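Local coordinates for protein glycerol Dehydrogenase (Unidentified, PDB 5XN8) that probably catalyses the NAD-dependent oxidation of glycerol to dihydroxyacetone at a metal-dependent active site, at residues F33-D38 against G94-T99. Residues are numbered along the deposited sequence; the frame is centred on the assembly and turned at random.
Sequences FVIADD and GKTLDT
Ile35 holds CG1 between its backbone N and carbonyl carbon (chi1 69°), while Thr96 turns its methyl CG2 opposite its own N, beside the carbonyl carbon. The two side chains pass one another, running opposite ways. Thr96 CG2 lies 3.7 Å from Ile35 O. The same methyl is 4.1 Å from Ile35 CG1. Ile35 CD1 reaches across to the helix backbone, 3.8 Å from Thr96 O, and it meets Thr99 CB at 4.3 Å. Ala36 contributes its backbone instead, with CA 4.1 Å from Thr96 CG2. The methyl placement puts Thr96 OG1 beside its backbone N, where one water links it (3.0 Å) to Asp37 N, which donates to that water. Strand 31-36 and helix 94-107 belong to a Rossmann-like alpha/beta domain with a parallel sheet; the short segments run nearly antiparallel, at 157°. Asp37, Gly94 and Lys95 probably bind NAD(+), as in a close relative, consistent with a dinucleotide site at the strand's C-terminal end and the helix start. One turn on, Thr99 OG1 donates to Lys95 O at 2.8 Å (C=O...donor angle 158°), an acceptor shared with Thr99 N. Leu76 of helix 70-83 also packs on Ile35, and Phe64 touches both threonines.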
ATOM      1  N   PHE A  33     -41.899  21.039  35.046  1.00 31.29           N
ATOM      2  CA  PHE A  33     -41.365  22.225  35.688  1.00 30.83           C
ATOM      3  C   PHE A  33     -40.154  22.690  34.869  1.00 30.18           C
ATOM      4  O   PHE A  33     -39.113  22.040  34.876  1.00 29.98           O
ATOM      5  CB  PHE A  33     -40.961  21.857  37.115  1.00 30.74           C
ATOM      6  CG  PHE A  33     -40.394  22.989  37.913  1.00 30.60           C
ATOM      7  CD1 PHE A  33     -41.232  23.921  38.506  1.00 31.27           C
ATOM      8  CD2 PHE A  33     -39.021  23.096  38.116  1.00 30.02           C
ATOM      9  CE1 PHE A  33     -40.714  24.956  39.267  1.00 31.34           C
ATOM     10  CE2 PHE A  33     -38.495  24.124  38.879  1.00 30.25           C
ATOM     11  CZ  PHE A  33     -39.345  25.057  39.454  1.00 31.02           C
ATOM     12  N   VAL A  34     -40.302  23.801  34.159  1.00 29.71           N
ATOM     13  CA  VAL A  34     -39.302  24.283  33.207  1.00 29.26           C
ATOM     14  C   VAL A  34     -38.455  25.397  33.830  1.00 29.49           C
ATOM     15  O   VAL A  34     -39.012  26.356  34.340  1.00 29.40           O
ATOM     16  CB  VAL A  34     -39.986  24.825  31.927  1.00 29.01           C
ATOM     17  CG1 VAL A  34     -38.970  25.049  30.812  1.00 28.28           C
ATOM     18  CG2 VAL A  34     -41.094  23.890  31.470  1.00 29.04           C
ATOM     19  N   ILE A  35     -37.126  25.274  33.787  1.00 29.85           N
ATOM     20  CA  ILE A  35     -36.228  26.332  34.309  1.00 30.38           C
ATOM     21  C   ILE A  35     -35.223  26.859  33.283  1.00 30.06           C
ATOM     22  O   ILE A  35     -34.709  26.106  32.444  1.00 29.77           O
ATOM     23  CB  ILE A  35     -35.481  25.906  35.599  1.00 31.21           C
ATOM     24  CG1 ILE A  35     -34.438  24.812  35.331  1.00 31.32           C
ATOM     25  CG2 ILE A  35     -36.478  25.431  36.648  1.00 32.06           C
ATOM     26  CD1 ILE A  35     -33.594  24.478  36.544  1.00 31.69           C
ATOM     27  N   ALA A  36     -34.943  28.158  33.386  1.00 30.58           N
ATOM     28  CA  ALA A  36     -33.981  28.857  32.540  1.00 30.36           C
ATOM     29  C   ALA A  36     -33.669  30.243  33.122  1.00 31.81           C
ATOM     30  O   ALA A  36     -34.489  30.815  33.847  1.00 31.74           O
ATOM     31  CB  ALA A  36     -34.537  29.001  31.133  1.00 29.93           C
ATOM     32  N   ASP A  37     -32.487  30.776  32.808  1.00 32.93           N
ATOM     33  CA  ASP A  37     -32.173  32.176  33.122  1.00 34.73           C
ATOM     34  C   ASP A  37     -32.982  33.093  32.199  1.00 36.72           C
ATOM     35  O   ASP A  37     -33.582  32.624  31.224  1.00 37.62           O
ATOM     36  CB  ASP A  37     -30.656  32.469  33.091  1.00 34.31           C
ATOM     37  CG  ASP A  37     -30.023  32.322  31.700  1.00 34.43           C
ATOM     38  OD1 ASP A  37     -30.703  32.519  30.674  1.00 34.04           O
ATOM     39  OD2 ASP A  37     -28.805  32.059  31.629  1.00 35.28           O
ATOM     40  N   ASP A  38     -33.008  34.388  32.508  1.00 39.69           N
ATOM     41  CA  ASP A  38     -33.874  35.324  31.778  1.00 40.50           C
ATOM     42  C   ASP A  38     -33.512  35.456  30.316  1.00 38.99           C
ATOM     43  O   ASP A  38     -34.400  35.542  29.471  1.00 38.34           O
ATOM     44  CB  ASP A  38     -33.900  36.703  32.429  1.00 42.25           C
ATOM     45  CG  ASP A  38     -34.493  36.667  33.809  1.00 43.88           C
ATOM     46  OD1 ASP A  38     -35.708  36.369  33.963  1.00 45.20           O
ATOM     47  OD2 ASP A  38     -33.730  36.940  34.745  1.00 46.55           O
ATOM     48  N   GLY A  94     -24.571  24.992  31.224  1.00 26.64           N
ATOM     49  CA  GLY A  94     -24.215  23.917  32.151  1.00 26.52           C
ATOM     50  C   GLY A  94     -24.820  23.986  33.544  1.00 27.33           C
ATOM     51  O   GLY A  94     -25.343  22.993  34.055  1.00 27.68           O
ATOM     52  N   LYS A  95     -24.757  25.166  34.156  1.00 27.88           N
ATOM     53  CA  LYS A  95     -25.266  25.359  35.521  1.00 28.21           C
ATOM     54  C   LYS A  95     -26.789  25.174  35.609  1.00 28.17           C
ATOM     55  O   LYS A  95     -27.282  24.617  36.570  1.00 27.85           O
ATOM     56  CB  LYS A  95     -24.847  26.726  36.065  1.00 28.79           C
ATOM     57  CG  LYS A  95     -23.345  26.872  36.291  1.00 29.01           C
ATOM     58  CD  LYS A  95     -23.018  28.206  36.959  1.00 30.16           C
ATOM     59  CE  LYS A  95     -21.562  28.649  36.812  1.00 30.43           C
ATOM     60  NZ  LYS A  95     -20.617  28.145  37.840  1.00 30.36           N
ATOM     61  N   THR A  96     -27.517  25.627  34.589  1.00 27.67           N
ATOM     62  CA  THR A  96     -28.966  25.408  34.513  1.00 27.84           C
ATOM     63  C   THR A  96     -29.325  23.921  34.381  1.00 28.69           C
ATOM     64  O   THR A  96     -30.216  23.430  35.062  1.00 28.69           O
ATOM     65  CB  THR A  96     -29.594  26.144  33.313  1.00 27.61           C
ATOM     66  OG1 THR A  96     -29.220  27.514  33.337  1.00 27.28           O
ATOM     67  CG2 THR A  96     -31.111  26.044  33.346  1.00 28.08           C
ATOM     68  N   LEU A  97     -28.629  23.221  33.488  1.00 28.39           N
ATOM     69  CA  LEU A  97     -28.912  21.816  33.224  1.00 28.25           C
ATOM     70  C   LEU A  97     -28.606  20.948  34.440  1.00 29.52           C
ATOM     71  O   LEU A  97     -29.387  20.056  34.786  1.00 30.61           O
ATOM     72  CB  LEU A  97     -28.127  21.324  32.001  1.00 26.55           C
ATOM     73  CG  LEU A  97     -28.728  21.499  30.590  1.00 25.96           C
ATOM     74  CD1 LEU A  97     -29.835  22.526  30.447  1.00 26.46           C
ATOM     75  CD2 LEU A  97     -27.643  21.732  29.562  1.00 26.13           C
ATOM     76  N   ASP A  98     -27.475  21.219  35.079  1.00 30.51           N
ATOM     77  CA  ASP A  98     -27.059  20.495  36.285  1.00 30.89           C
ATOM     78  C   ASP A  98     -28.020  20.680  37.452  1.00 30.36           C
ATOM     79  O   ASP A  98     -28.190  19.769  38.262  1.00 32.55           O
ATOM     80  CB  ASP A  98     -25.637  20.906  36.707  1.00 31.31           C
ATOM     81  CG  ASP A  98     -24.557  20.344  35.796  1.00 32.41           C
ATOM     82  OD1 ASP A  98     -24.884  19.806  34.700  1.00 33.15           O
ATOM     83  OD2 ASP A  98     -23.365  20.426  36.185  1.00 33.12           O
ATOM     84  N   THR A  99     -28.621  21.865  37.561  1.00 29.63           N
ATOM     85  CA  THR A  99     -29.646  22.121  38.580  1.00 30.10           C
ATOM     86  C   THR A  99     -30.946  21.366  38.303  1.00 29.87           C
ATOM     87  O   THR A  99     -31.628  20.937  39.243  1.00 30.33           O
ATOM     88  CB  THR A  99     -29.954  23.629  38.719  1.00 29.88           C
ATOM     89  OG1 THR A  99     -28.726  24.331  38.903  1.00 29.84           O
ATOM     90  CG2 THR A  99     -30.870  23.903  39.903  1.00 30.71           C
TER
HETATM   91  O   HOH W   1     -30.556  29.199  31.283  1.00 20.92           O